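Local coordinates for protein putative non-ribosomal peptide synthetase (Actinomadura parvosata subsp. kistnae, PDB 6M7L) that probably is a condensation-like domain of a non-ribosomal peptide synthetase with a degenerate catalytic motif, perhaps serving to recruit partner enzymes rather than form peptide bonds, at residues A[404-409]-A[430-435]; A[292-297]-A[318-323]; A[249-254]-A[452-457]; A[73-78]-A[310-315]. One frame throughout, in Å; residues are numbered along the deposited sequence.

Interaction 1 (A[404-409]-A[430-435]); sequences EAMELD and SLVYAE
Val-432 is the first residue of 430-435 to touch the loop 404-409. Its CG1 branch lies 4.0 Å from Met-406 SD, and the two side chains meet at a slant. The methionine gets there because CG sits between its backbone N and carbonyl carbon (chi1 68°) and the rest of the chain is extended. Its methyl end passes along the strand backbone, with Met-406 CE 3.5 Å from Tyr-433 C. The Tyr-433 side chain starts away from the loop and touches Arg-440 and Ala-443 of helix 440-459. What the residue offers the loop is chiefly main chain: Tyr-433 CA makes a CA-H...O contact of 3.3 Å with Asp-409 O. Ala-434 follows with the one conventional hydrogen bond between the segments. Its N donates to Asp-409 O over 2.8 Å (N-H...O 149°), the donor tilted 31° from the carbonyl plane. This bond extends the antiparallel pairing of strands 410-418 and 424-434 by one step, at the end of the four-stranded sheet. The methyl of Ala-434 points at the loop. It packs against Leu-408 O, and Ala-434 CB lies 4.2 Å from Met-406 CE. The Asp-409 carboxylate makes a salt bridge with Arg-238. One buried carbonyl oxygen thus holds the strand end by N-H and CA-H, and on the loop's side Met-406 supplies most of the apolar surface.

Interaction 2 (A[292-297]-A[318-323]); sequences SVTIGT and WLALPV
Val-293 and Val-323 close one end of this antiparallel strand pair, and Thr-297 and Leu-319 close the other. Val-323 N donates to Val-293 O over 2.9 Å in a nearly straight bond, while the return bond from Val-293 N is weak. In the middle Leu-321 N donates to Ile-295 O over 2.8 Å. At the far end both bonds form: Thr-297 N reaches Leu-319 O over 3.1 Å, and Leu-319 N reaches Thr-297 O over 3.0 Å. The strand directions differ by 156°. The densely packed face carries Val-293, Ile-295, Thr-297, Leu-319, Leu-321 and Val-323, all buried, most of them against helices 272-288 and 331-346. On it, Thr-297 CG2 lies between the backbone N and the carbonyl carbon and meets Leu-321 CD1 at 4.1 Å. That torsion sends OG1 the other way, anti to N (chi1 -174°), where it bonds to Leu-376 O. Ile-295 CD1 touches Leu-321 CD1 at 4.2 Å. The looser, solvent side is confined to Thr-294 and Pro-322, with Ser-292 at the rim. Thr-294 OG1 lies 3.4 Å from Pro-322 CB, and Trp-215 of helix 207-218 covers the proline in part. Trp-318 lays its ring obliquely by the Thr-297 carbonyl, CE3 being 3.6 Å from Thr-297 C. Gly-296 also bonds to Val-374 and Leu-376, which joins this antiparallel two-stranded ribbon to strand 374-380 in the condensation-domain fold.

Interaction 3 (A[249-254]-A[452-457]); sequences VPLRLP and ALLEQV
Strand 249-253 and helix 452-457 run in nearly the same direction, their N-to-C directions 16° apart, and the end of the strand meets the helix. Their axes approach to 9.6 Å. The closest pair of CA atoms belongs to Leu-253 and Glu-455, at 7.9 Å. Side chains fill the gap. Leu-253 points at the helix, with CG anti to its backbone N (chi1 -175°), and CD1 rests on both Leu-454 and Glu-455. Leu-253 CD1 lies 3.9 Å from Leu-454 CB and 3.7 Å from Glu-455 CG. The leucine meets Leu-454 at a slant, whereas it and Glu-455 slide past each other in opposite directions. The aliphatic part of the glutamate thus serves as an apolar surface. Its extended chain carries OE2 to 3.9 Å from Pro-254 CD, crossing the proline at about a right angle. Pro-254 is the N-cap residue of helix 255-267, and Glu-455 also touches Ser-257 in the first turn of that helix. The positive end of the helix dipole would probably suit the carboxylate there. Further back, Leu-251 CD2 makes a looser contact of 4.5 Å with Leu-454 CD1. Leu-454 and Leu-253 also share Leu-261 of helix 255-267 as a neighbour, and Ala-279 of helix 272-288 touches Leu-454. Strand 246-253 is outermost in its four-stranded sheet, bonded to strand 424-434. A helix packed against a sheet strand and joined to it by leucines is the layered alpha/beta packing of the acyltransferase-like fold to which condensation domains belong.

Interaction 4 (A[73-78]-A[310-315]); sequences EILRTR and PMVGPF
Ile-74 meets Pro-314 because its CG1 is anti to the backbone N (chi1 -172°) and CD1 continues the extended chain (chi2 168°). CD1 ends 3.5 Å from Pro-314 CD, approaching end-on, and also touches Gly-313 CA. The same first torsion puts CG2 between the backbone N and the carbonyl carbon. Ile-74 CG2 faces Val-312 O at 3.5 Å and Val-312 CG1 at 4.3 Å. In Leu-75, CG stands beside the backbone N (chi1 -68°), which swings the end of the chain toward the same valine. Its CD2 lies 4.0 Å from Val-312 CG1, and the two side chains cross at about a right angle. Val-312 is therefore touched by both hydrophobic residues of the 3-10 turn 73-75. The turn is tied down from within. Glu-73 O accepts Arg-76 N over 2.9 Å and Thr-77 OG1 over 2.7 Å, and the two donors come from opposite faces of its carbonyl plane. On the other segment, Pro-314 is the centre of an inverse gamma turn. The ring of Phe-315 folds back so that one face lies over the carbonyl carbon of Gly-313, toward the ring's rim. The side chains that meet are apolar, though Ile-74 CG2 also rests on a carbonyl oxygen, and every residue that touches is buried. Helix 155-172 lies beside them: Val-160 and Leu-161 cover Val-312, Leu-161 also meets Leu-75, and Ser-157 OG bonds to Gly-313 N. Helix 26-34 touches Ile-74 and Pro-314 through Gln-28. Beyond the turn, the chain passes into strand 77-78, which pairs with strand 89-90.

In the fold
Interactions 1, 2 and 3 form a connected group. Leu-408 CD1 packs 3.8 Å from Trp-318 CH2, joining interactions 1 and 2. Interactions 1 and 3 share a sheet, and Leu-431 N lies 2.7 Å from Val-249 O in a probable hydrogen bond. Interaction 4 stands apart, its centre about 39 Å from that of interaction 3, but 310-315 leads into 318-323 of interaction 2. Phe-315 N bonds weakly to Asp-154, the aspartate of a degenerate HHxxxDG motif in which Arg-150 takes the place of the second histidine. Interaction 4 thus probably borders the place of the condensation active site, where activity is doubtful. A long, weak ion pair from Glu-404 to Arg-150 ties interaction 1 to that motif.

Interaction 1 (A[404-409]-A[430-435])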
loop_
_atom_site.group_PDB
_atom_site.type_symbol
_atom_site.label_atom_id
_atom_site.label_comp_id
_atom_site.label_asym_id
_atom_site.label_seq_id
_atom_site.Cartn_x
_atom_site.Cartn_y
_atom_site.Cartn_z
ATOM N N GLU A 404 -18.841 8.858 7.118
ATOM C CA GLU A 404 -19.750 7.895 6.513
ATOM C C GLU A 404 -21.050 7.802 7.303
ATOM O O GLU A 404 -21.082 7.993 8.522
ATOM C CB GLU A 404 -19.094 6.516 6.438
ATOM C CG GLU A 404 -18.140 6.339 5.275
ATOM C CD GLU A 404 -17.275 5.105 5.418
ATOM O OE1 GLU A 404 -17.083 4.644 6.565
ATOM O OE2 GLU A 404 -16.786 4.595 4.388
ATOM N N ALA A 405 -22.134 7.513 6.587
ATOM C CA ALA A 405 -23.401 7.230 7.242
ATOM C C ALA A 405 -23.262 5.982 8.101
ATOM O O ALA A 405 -22.675 4.983 7.675
ATOM C CB ALA A 405 -24.509 7.047 6.203
ATOM N N MET A 406 -23.788 6.044 9.321
ATOM C CA MET A 406 -23.672 4.929 10.247
ATOM C C MET A 406 -24.949 4.803 11.060
ATOM O O MET A 406 -25.721 5.755 11.198
ATOM C CB MET A 406 -22.465 5.091 11.182
ATOM C CG MET A 406 -22.591 6.228 12.181
ATOM S SD MET A 406 -21.197 6.263 13.320
ATOM C CE MET A 406 -21.754 7.463 14.521
ATOM N N GLU A 407 -25.166 3.600 11.591
ATOM C CA GLU A 407 -26.271 3.351 12.506
ATOM C C GLU A 407 -25.875 3.525 13.961
ATOM O O GLU A 407 -26.755 3.660 14.819
ATOM C CB GLU A 407 -26.816 1.934 12.313
ATOM C CG GLU A 407 -27.206 1.595 10.893
ATOM C CD GLU A 407 -27.772 0.198 10.784
ATOM O OE1 GLU A 407 -28.904 -0.025 11.266
ATOM O OE2 GLU A 407 -27.078 -0.683 10.233
ATOM N N LEU A 408 -24.580 3.511 14.256
ATOM C CA LEU A 408 -24.116 3.641 15.624
ATOM C C LEU A 408 -24.331 5.063 16.129
ATOM O O LEU A 408 -24.457 6.016 15.355
ATOM C CB LEU A 408 -22.637 3.270 15.716
ATOM C CG LEU A 408 -22.280 1.873 15.209
ATOM C CD1 LEU A 408 -20.817 1.816 14.805
ATOM C CD2 LEU A 408 -22.585 0.834 16.275
ATOM N N ASP A 409 -24.391 5.195 17.454
ATOM C CA ASP A 409 -24.415 6.521 18.057
ATOM C C ASP A 409 -23.010 7.088 18.176
ATOM O O ASP A 409 -22.799 8.291 17.980
ATOM C CB ASP A 409 -25.075 6.470 19.434
ATOM C CG ASP A 409 -26.389 5.730 19.419
ATOM O OD1 ASP A 409 -27.001 5.635 18.336
ATOM O OD2 ASP A 409 -26.814 5.246 20.488
ATOM N N SER A 430 -10.491 10.006 16.422
ATOM C CA SER A 430 -11.711 10.786 16.289
ATOM C C SER A 430 -12.869 10.053 16.944
ATOM O O SER A 430 -12.986 8.830 16.831
ATOM C CB SER A 430 -12.042 11.056 14.816
ATOM O OG SER A 430 -11.032 11.836 14.197
ATOM N N LEU A 431 -13.722 10.811 17.630
ATOM C CA LEU A 431 -14.987 10.291 18.144
ATOM C C LEU A 431 -16.064 10.614 17.117
ATOM O O LEU A 431 -16.541 11.748 17.035
ATOM C CB LEU A 431 -15.317 10.891 19.506
ATOM C CG LEU A 431 -16.694 10.503 20.050
ATOM C CD1 LEU A 431 -16.793 8.994 20.216
ATOM C CD2 LEU A 431 -16.987 11.214 21.363
ATOM N N VAL A 432 -16.434 9.621 16.316
ATOM C CA VAL A 432 -17.480 9.794 15.315
ATOM C C VAL A 432 -18.830 9.609 15.994
ATOM O O VAL A 432 -19.099 8.560 16.587
ATOM C CB VAL A 432 -17.302 8.807 14.153
ATOM C CG1 VAL A 432 -18.357 9.055 13.086
ATOM C CG2 VAL A 432 -15.897 8.927 13.575
ATOM N N TYR A 433 -19.679 10.631 15.913
ATOM C CA TYR A 433 -20.948 10.651 16.626
ATOM C C TYR A 433 -22.110 10.747 15.646
ATOM O O TYR A 433 -21.978 11.302 14.550
ATOM C CB TYR A 433 -21.011 11.827 17.612
ATOM C CG TYR A 433 -21.024 13.180 16.936
ATOM C CD1 TYR A 433 -19.838 13.810 16.581
ATOM C CD2 TYR A 433 -22.220 13.823 16.647
ATOM C CE1 TYR A 433 -19.843 15.045 15.961
ATOM C CE2 TYR A 433 -22.237 15.055 16.024
ATOM C CZ TYR A 433 -21.047 15.659 15.682
ATOM O OH TYR A 433 -21.062 16.885 15.063
ATOM N N ALA A 434 -23.253 10.209 16.059
ATOM C CA ALA A 434 -24.470 10.288 15.261
ATOM C C ALA A 434 -25.152 11.632 15.486
ATOM O O ALA A 434 -25.377 12.038 16.630
ATOM C CB ALA A 434 -25.418 9.146 15.620
ATOM N N GLU A 435 -25.487 12.317 14.391
ATOM C CA GLU A 435 -26.076 13.647 14.513
ATOM C C GLU A 435 -27.494 13.598 15.075
ATOM O O GLU A 435 -27.919 14.541 15.751
ATOM C CB GLU A 435 -26.053 14.359 13.160
ATOM C CG GLU A 435 -24.650 14.744 12.703
ATOM C CD GLU A 435 -24.651 15.687 11.516
ATOM O OE1 GLU A 435 -25.741 15.947 10.960
ATOM O OE2 GLU A 435 -23.562 16.171 11.144
#

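Interaction 2 (A[292-297]-A[318-323])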
loop_
_atom_site.group_PDB
_atom_site.type_symbol
_atom_site.label_atom_id
_atom_site.label_comp_id
_atom_site.label_asym_id
_atom_site.label_seq_id
_atom_site.Cartn_x
_atom_site.Cartn_y
_atom_site.Cartn_z
ATOM N N SER A 292 -23.970 -3.184 32.853
ATOM C CA SER A 292 -23.608 -4.107 31.777
ATOM C C SER A 292 -23.582 -3.325 30.470
ATOM O O SER A 292 -24.633 -3.038 29.892
ATOM C CB SER A 292 -24.585 -5.273 31.703
ATOM O OG SER A 292 -24.487 -5.942 30.459
ATOM N N VAL A 293 -22.384 -2.994 29.999
ATOM C CA VAL A 293 -22.198 -2.226 28.775
ATOM C C VAL A 293 -21.653 -3.152 27.695
ATOM O O VAL A 293 -20.824 -4.027 27.970
ATOM C CB VAL A 293 -21.266 -1.021 29.011
ATOM C CG1 VAL A 293 -20.009 -1.461 29.730
ATOM C CG2 VAL A 293 -20.930 -0.324 27.703
ATOM N N THR A 294 -22.139 -2.970 26.470
ATOM C CA THR A 294 -21.747 -3.788 25.327
ATOM C C THR A 294 -21.339 -2.859 24.192
ATOM O O THR A 294 -22.196 -2.224 23.570
ATOM C CB THR A 294 -22.891 -4.704 24.882
ATOM O OG1 THR A 294 -23.318 -5.518 25.981
ATOM C CG2 THR A 294 -22.441 -5.600 23.733
ATOM N N ILE A 295 -20.041 -2.768 23.931
ATOM C CA ILE A 295 -19.542 -2.084 22.756
ATOM C C ILE A 295 -19.254 -3.122 21.679
ATOM O O ILE A 295 -19.244 -4.327 21.927
ATOM C CB ILE A 295 -18.284 -1.236 23.057
ATOM C CG1 ILE A 295 -17.075 -2.148 23.274
ATOM C CG2 ILE A 295 -18.517 -0.328 24.256
ATOM C CD1 ILE A 295 -15.836 -1.701 22.533
ATOM N N GLY A 296 -19.013 -2.647 20.455
ATOM C CA GLY A 296 -18.678 -3.518 19.354
ATOM C C GLY A 296 -17.413 -3.038 18.667
ATOM O O GLY A 296 -16.854 -1.991 19.002
ATOM N N THR A 297 -16.961 -3.833 17.704
ATOM C CA THR A 297 -15.821 -3.451 16.886
ATOM C C THR A 297 -16.002 -4.068 15.511
ATOM O O THR A 297 -16.509 -5.187 15.389
ATOM C CB THR A 297 -14.489 -3.884 17.517
ATOM O OG1 THR A 297 -13.399 -3.354 16.751
ATOM C CG2 THR A 297 -14.372 -5.404 17.576
ATOM N N TRP A 318 -18.728 -7.750 12.255
ATOM C CA TRP A 318 -18.915 -6.996 13.482
ATOM C C TRP A 318 -18.923 -7.948 14.668
ATOM O O TRP A 318 -19.437 -9.067 14.575
ATOM C CB TRP A 318 -20.208 -6.181 13.435
ATOM C CG TRP A 318 -20.085 -4.957 12.581
ATOM C CD1 TRP A 318 -20.352 -4.856 11.247
ATOM C CD2 TRP A 318 -19.643 -3.660 13.000
ATOM N NE1 TRP A 318 -20.111 -3.575 10.811
ATOM C CE2 TRP A 318 -19.676 -2.821 11.869
ATOM C CE3 TRP A 318 -19.229 -3.126 14.224
ATOM C CZ2 TRP A 318 -19.311 -1.477 11.926
ATOM C CZ3 TRP A 318 -18.866 -1.790 14.279
ATOM C CH2 TRP A 318 -18.909 -0.983 13.137
ATOM N N LEU A 319 -18.344 -7.502 15.779
ATOM C CA LEU A 319 -18.157 -8.344 16.953
ATOM C C LEU A 319 -18.640 -7.596 18.186
ATOM O O LEU A 319 -18.092 -6.544 18.530
ATOM C CB LEU A 319 -16.687 -8.745 17.108
ATOM C CG LEU A 319 -16.415 -10.067 17.821
ATOM C CD1 LEU A 319 -17.049 -11.210 17.043
ATOM C CD2 LEU A 319 -14.919 -10.286 17.990
ATOM N N ALA A 320 -19.661 -8.135 18.845
ATOM C CA ALA A 320 -20.111 -7.590 20.117
ATOM C C ALA A 320 -19.152 -8.008 21.223
ATOM O O ALA A 320 -18.639 -9.132 21.228
ATOM C CB ALA A 320 -21.527 -8.070 20.438
ATOM N N LEU A 321 -18.904 -7.096 22.162
ATOM C CA LEU A 321 -17.974 -7.330 23.268
ATOM C C LEU A 321 -18.653 -6.985 24.589
ATOM O O LEU A 321 -18.258 -6.035 25.276
ATOM C CB LEU A 321 -16.694 -6.514 23.080
ATOM C CG LEU A 321 -16.004 -6.640 21.718
ATOM C CD1 LEU A 321 -14.813 -5.702 21.626
ATOM C CD2 LEU A 321 -15.584 -8.077 21.458
ATOM N N PRO A 322 -19.673 -7.750 24.982
ATOM C CA PRO A 322 -20.398 -7.430 26.220
ATOM C C PRO A 322 -19.521 -7.640 27.446
ATOM O O PRO A 322 -18.907 -8.696 27.618
ATOM C CB PRO A 322 -21.580 -8.406 26.200
ATOM C CG PRO A 322 -21.093 -9.549 25.389
ATOM C CD PRO A 322 -20.215 -8.955 24.329
ATOM N N VAL A 323 -19.473 -6.625 28.301
ATOM C CA VAL A 323 -18.693 -6.658 29.530
ATOM C C VAL A 323 -19.640 -6.442 30.701
ATOM O O VAL A 323 -20.439 -5.499 30.695
ATOM C CB VAL A 323 -17.573 -5.602 29.523
ATOM C CG1 VAL A 323 -16.977 -5.450 30.910
ATOM C CG2 VAL A 323 -16.496 -5.985 28.518
#

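Interaction 3 (A[249-254]-A[452-457])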
loop_
_atom_site.group_PDB
_atom_site.type_symbol
_atom_site.label_atom_id
_atom_site.label_comp_id
_atom_site.label_asym_id
_atom_site.label_seq_id
_atom_site.Cartn_x
_atom_site.Cartn_y
_atom_site.Cartn_z
ATOM N N VAL A 249 -15.513 14.466 16.287
ATOM C CA VAL A 249 -14.691 15.393 17.056
ATOM C C VAL A 249 -13.354 14.711 17.318
ATOM O O VAL A 249 -13.300 13.478 17.437
ATOM C CB VAL A 249 -15.383 15.811 18.363
ATOM C CG1 VAL A 249 -16.682 16.543 18.060
ATOM C CG2 VAL A 249 -15.638 14.600 19.247
ATOM N N PRO A 250 -12.254 15.454 17.392
ATOM C CA PRO A 250 -10.958 14.821 17.647
ATOM C C PRO A 250 -10.843 14.351 19.089
ATOM O O PRO A 250 -11.506 14.854 19.997
ATOM C CB PRO A 250 -9.954 15.937 17.342
ATOM C CG PRO A 250 -10.717 17.195 17.593
ATOM C CD PRO A 250 -12.131 16.906 17.181
ATOM N N LEU A 251 -9.983 13.353 19.287
ATOM C CA LEU A 251 -9.689 12.826 20.618
ATOM C C LEU A 251 -8.206 12.493 20.675
ATOM O O LEU A 251 -7.744 11.585 19.977
ATOM C CB LEU A 251 -10.543 11.597 20.936
ATOM C CG LEU A 251 -10.484 11.093 22.381
ATOM C CD1 LEU A 251 -11.863 10.675 22.863
ATOM C CD2 LEU A 251 -9.503 9.940 22.523
ATOM N N ARG A 252 -7.463 13.227 21.500
ATOM C CA ARG A 252 -6.030 13.031 21.658
ATOM C C ARG A 252 -5.706 12.711 23.110
ATOM O O ARG A 252 -6.239 13.339 24.030
ATOM C CB ARG A 252 -5.245 14.269 21.211
ATOM C CG ARG A 252 -4.911 14.294 19.728
ATOM C CD ARG A 252 -3.876 15.367 19.410
ATOM N NE ARG A 252 -3.000 14.972 18.307
ATOM C CZ ARG A 252 -3.147 15.373 17.049
ATOM N NH1 ARG A 252 -4.139 16.191 16.721
ATOM N NH2 ARG A 252 -2.300 14.958 16.115
ATOM N N LEU A 253 -4.832 11.727 23.305
ATOM C CA LEU A 253 -4.314 11.372 24.617
ATOM C C LEU A 253 -2.797 11.489 24.577
ATOM O O LEU A 253 -2.158 10.864 23.713
ATOM C CB LEU A 253 -4.733 9.953 25.008
ATOM C CG LEU A 253 -4.365 9.493 26.421
ATOM C CD1 LEU A 253 -5.254 10.158 27.459
ATOM C CD2 LEU A 253 -4.444 7.980 26.531
ATOM N N PRO A 254 -2.177 12.272 25.459
ATOM C CA PRO A 254 -0.716 12.402 25.427
ATOM C C PRO A 254 -0.029 11.078 25.734
ATOM O O PRO A 254 -0.625 10.144 26.275
ATOM C CB PRO A 254 -0.426 13.449 26.509
ATOM C CG PRO A 254 -1.622 13.408 27.410
ATOM C CD PRO A 254 -2.787 13.089 26.522
ATOM N N ALA A 452 -10.352 12.455 30.082
ATOM C CA ALA A 452 -10.174 12.550 31.526
ATOM C C ALA A 452 -10.180 11.168 32.165
ATOM O O ALA A 452 -9.313 10.845 32.986
ATOM C CB ALA A 452 -11.268 13.430 32.132
ATOM N N LEU A 453 -11.149 10.333 31.787
ATOM C CA LEU A 453 -11.226 8.988 32.346
ATOM C C LEU A 453 -9.992 8.167 31.986
ATOM O O LEU A 453 -9.461 7.430 32.825
ATOM C CB LEU A 453 -12.498 8.296 31.860
ATOM C CG LEU A 453 -12.751 6.912 32.454
ATOM C CD1 LEU A 453 -12.607 6.974 33.955
ATOM C CD2 LEU A 453 -14.128 6.414 32.078
ATOM N N LEU A 454 -9.523 8.283 30.741
ATOM C CA LEU A 454 -8.308 7.586 30.328
ATOM C C LEU A 454 -7.120 8.004 31.184
ATOM O O LEU A 454 -6.341 7.161 31.643
ATOM C CB LEU A 454 -8.022 7.860 28.852
ATOM C CG LEU A 454 -8.931 7.226 27.803
ATOM C CD1 LEU A 454 -8.793 7.967 26.490
ATOM C CD2 LEU A 454 -8.583 5.761 27.622
ATOM N N GLU A 455 -6.962 9.311 31.403
ATOM C CA GLU A 455 -5.855 9.795 32.218
ATOM C C GLU A 455 -5.986 9.345 33.667
ATOM O O GLU A 455 -4.973 9.087 34.328
ATOM C CB GLU A 455 -5.776 11.319 32.137
ATOM C CG GLU A 455 -5.414 11.848 30.759
ATOM C CD GLU A 455 -5.431 13.362 30.688
ATOM O OE1 GLU A 455 -6.159 13.989 31.487
ATOM O OE2 GLU A 455 -4.713 13.926 29.833
ATOM N N GLN A 456 -7.215 9.235 34.173
ATOM C CA GLN A 456 -7.403 8.859 35.570
ATOM C C GLN A 456 -7.054 7.394 35.801
ATOM O O GLN A 456 -6.237 7.072 36.672
ATOM C CB GLN A 456 -8.839 9.146 36.004
ATOM C CG GLN A 456 -9.122 8.781 37.451
ATOM C CD GLN A 456 -10.444 9.330 37.938
ATOM O OE1 GLN A 456 -11.230 9.865 37.156
ATOM N NE2 GLN A 456 -10.697 9.207 39.236
ATOM N N VAL A 457 -7.666 6.487 35.033
ATOM C CA VAL A 457 -7.431 5.063 35.253
ATOM C C VAL A 457 -5.995 4.687 34.911
ATOM O O VAL A 457 -5.460 3.708 35.445
ATOM C CB VAL A 457 -8.440 4.215 34.457
ATOM C CG1 VAL A 457 -9.865 4.527 34.900
ATOM C CG2 VAL A 457 -8.272 4.439 32.962
#

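Interaction 4 (A[73-78]-A[310-315])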
loop_
_atom_site.group_PDB
_atom_site.type_symbol
_atom_site.label_atom_id
_atom_site.label_comp_id
_atom_site.label_asym_id
_atom_site.label_seq_id
_atom_site.Cartn_x
_atom_site.Cartn_y
_atom_site.Cartn_z
ATOM N N GLU A 73 -18.103 -9.667 -10.150
ATOM C CA GLU A 73 -19.507 -9.954 -10.434
ATOM C C GLU A 73 -20.441 -9.201 -9.497
ATOM O O GLU A 73 -21.527 -8.780 -9.911
ATOM C CB GLU A 73 -19.771 -11.456 -10.332
ATOM C CG GLU A 73 -19.177 -12.281 -11.459
ATOM C CD GLU A 73 -19.309 -13.774 -11.219
ATOM O OE1 GLU A 73 -19.487 -14.178 -10.049
ATOM O OE2 GLU A 73 -19.239 -14.542 -12.201
ATOM N N ILE A 74 -20.033 -9.011 -8.240
ATOM C CA ILE A 74 -20.919 -8.392 -7.259
ATOM C C ILE A 74 -21.255 -6.957 -7.646
ATOM O O ILE A 74 -22.333 -6.453 -7.310
ATOM C CB ILE A 74 -20.292 -8.475 -5.854
ATOM C CG1 ILE A 74 -21.295 -8.011 -4.799
ATOM C CG2 ILE A 74 -19.003 -7.662 -5.782
ATOM C CD1 ILE A 74 -20.869 -8.336 -3.407
ATOM N N LEU A 75 -20.360 -6.280 -8.369
ATOM C CA LEU A 75 -20.652 -4.919 -8.802
ATOM C C LEU A 75 -21.667 -4.878 -9.936
ATOM O O LEU A 75 -22.290 -3.834 -10.154
ATOM C CB LEU A 75 -19.365 -4.206 -9.217
ATOM C CG LEU A 75 -18.387 -3.903 -8.080
ATOM C CD1 LEU A 75 -17.232 -3.057 -8.586
ATOM C CD2 LEU A 75 -19.095 -3.214 -6.926
ATOM N N ARG A 76 -21.844 -5.981 -10.665
ATOM C CA ARG A 76 -22.914 -6.100 -11.648
ATOM C C ARG A 76 -24.017 -7.038 -11.172
ATOM O O ARG A 76 -24.746 -7.603 -11.991
ATOM C CB ARG A 76 -22.359 -6.559 -12.998
ATOM C CG ARG A 76 -21.390 -7.730 -12.928
ATOM C CD ARG A 76 -20.721 -7.963 -14.276
ATOM N NE ARG A 76 -19.592 -8.885 -14.179
ATOM C CZ ARG A 76 -19.627 -10.160 -14.557
ATOM N NH1 ARG A 76 -18.547 -10.922 -14.429
ATOM N NH2 ARG A 76 -20.738 -10.671 -15.072
ATOM N N THR A 77 -24.150 -7.209 -9.859
ATOM C CA THR A 77 -25.167 -8.059 -9.260
ATOM C C THR A 77 -26.368 -7.219 -8.843
ATOM O O THR A 77 -26.212 -6.114 -8.318
ATOM C CB THR A 77 -24.601 -8.804 -8.047
ATOM O OG1 THR A 77 -23.568 -9.700 -8.475
ATOM C CG2 THR A 77 -25.686 -9.598 -7.338
ATOM N N ARG A 78 -27.563 -7.745 -9.085
ATOM C CA ARG A 78 -28.802 -7.098 -8.685
ATOM C C ARG A 78 -29.513 -7.949 -7.641
ATOM O O ARG A 78 -29.300 -9.161 -7.551
ATOM C CB ARG A 78 -29.710 -6.866 -9.894
ATOM C CG ARG A 78 -30.282 -5.470 -9.964
ATOM C CD ARG A 78 -30.482 -5.050 -11.405
ATOM N NE ARG A 78 -31.044 -6.131 -12.204
ATOM C CZ ARG A 78 -31.654 -5.957 -13.370
ATOM N NH1 ARG A 78 -31.791 -4.736 -13.870
ATOM N NH2 ARG A 78 -32.136 -7.002 -14.030
ATOM N N PRO A 310 -8.015 -9.591 -3.031
ATOM C CA PRO A 310 -8.167 -8.659 -4.157
ATOM C C PRO A 310 -9.594 -8.414 -4.629
ATOM O O PRO A 310 -9.765 -7.836 -5.707
ATOM C CB PRO A 310 -7.370 -9.366 -5.258
ATOM C CG PRO A 310 -7.690 -10.800 -5.025
ATOM C CD PRO A 310 -7.800 -10.968 -3.522
ATOM N N MET A 311 -10.619 -8.817 -3.881
ATOM C CA MET A 311 -11.984 -8.780 -4.386
ATOM C C MET A 311 -12.860 -7.829 -3.579
ATOM O O MET A 311 -12.647 -7.614 -2.381
ATOM C CB MET A 311 -12.607 -10.183 -4.397
ATOM C CG MET A 311 -12.576 -10.901 -3.064
ATOM S SD MET A 311 -13.221 -12.580 -3.204
ATOM C CE MET A 311 -14.782 -12.265 -4.022
ATOM N N VAL A 312 -13.851 -7.260 -4.266
ATOM C CA VAL A 312 -14.846 -6.391 -3.651
ATOM C C VAL A 312 -15.933 -7.250 -3.021
ATOM O O VAL A 312 -16.333 -8.278 -3.580
ATOM C CB VAL A 312 -15.432 -5.429 -4.703
ATOM C CG1 VAL A 312 -16.534 -4.569 -4.103
ATOM C CG2 VAL A 312 -14.336 -4.560 -5.301
ATOM N N GLY A 313 -16.410 -6.841 -1.848
ATOM C CA GLY A 313 -17.479 -7.547 -1.183
ATOM C C GLY A 313 -17.809 -6.977 0.181
ATOM O O GLY A 313 -17.005 -6.274 0.799
ATOM N N PRO A 314 -19.017 -7.259 0.674
ATOM C CA PRO A 314 -19.377 -6.874 2.052
ATOM C C PRO A 314 -18.800 -7.850 3.069
ATOM O O PRO A 314 -19.501 -8.647 3.700
ATOM C CB PRO A 314 -20.908 -6.895 2.007
ATOM C CG PRO A 314 -21.220 -7.958 1.014
ATOM C CD PRO A 314 -20.157 -7.854 -0.046
ATOM N N PHE A 315 -17.480 -7.800 3.232
ATOM C CA PHE A 315 -16.780 -8.713 4.124
ATOM C C PHE A 315 -16.650 -8.181 5.544
ATOM O O PHE A 315 -16.042 -8.852 6.384
ATOM C CB PHE A 315 -15.385 -9.028 3.578
ATOM C CG PHE A 315 -15.383 -9.616 2.196
ATOM C CD1 PHE A 315 -15.948 -10.858 1.952
ATOM C CD2 PHE A 315 -14.790 -8.937 1.144
ATOM C CE1 PHE A 315 -15.939 -11.400 0.680
ATOM C CE2 PHE A 315 -14.774 -9.475 -0.129
ATOM C CZ PHE A 315 -15.350 -10.708 -0.361
#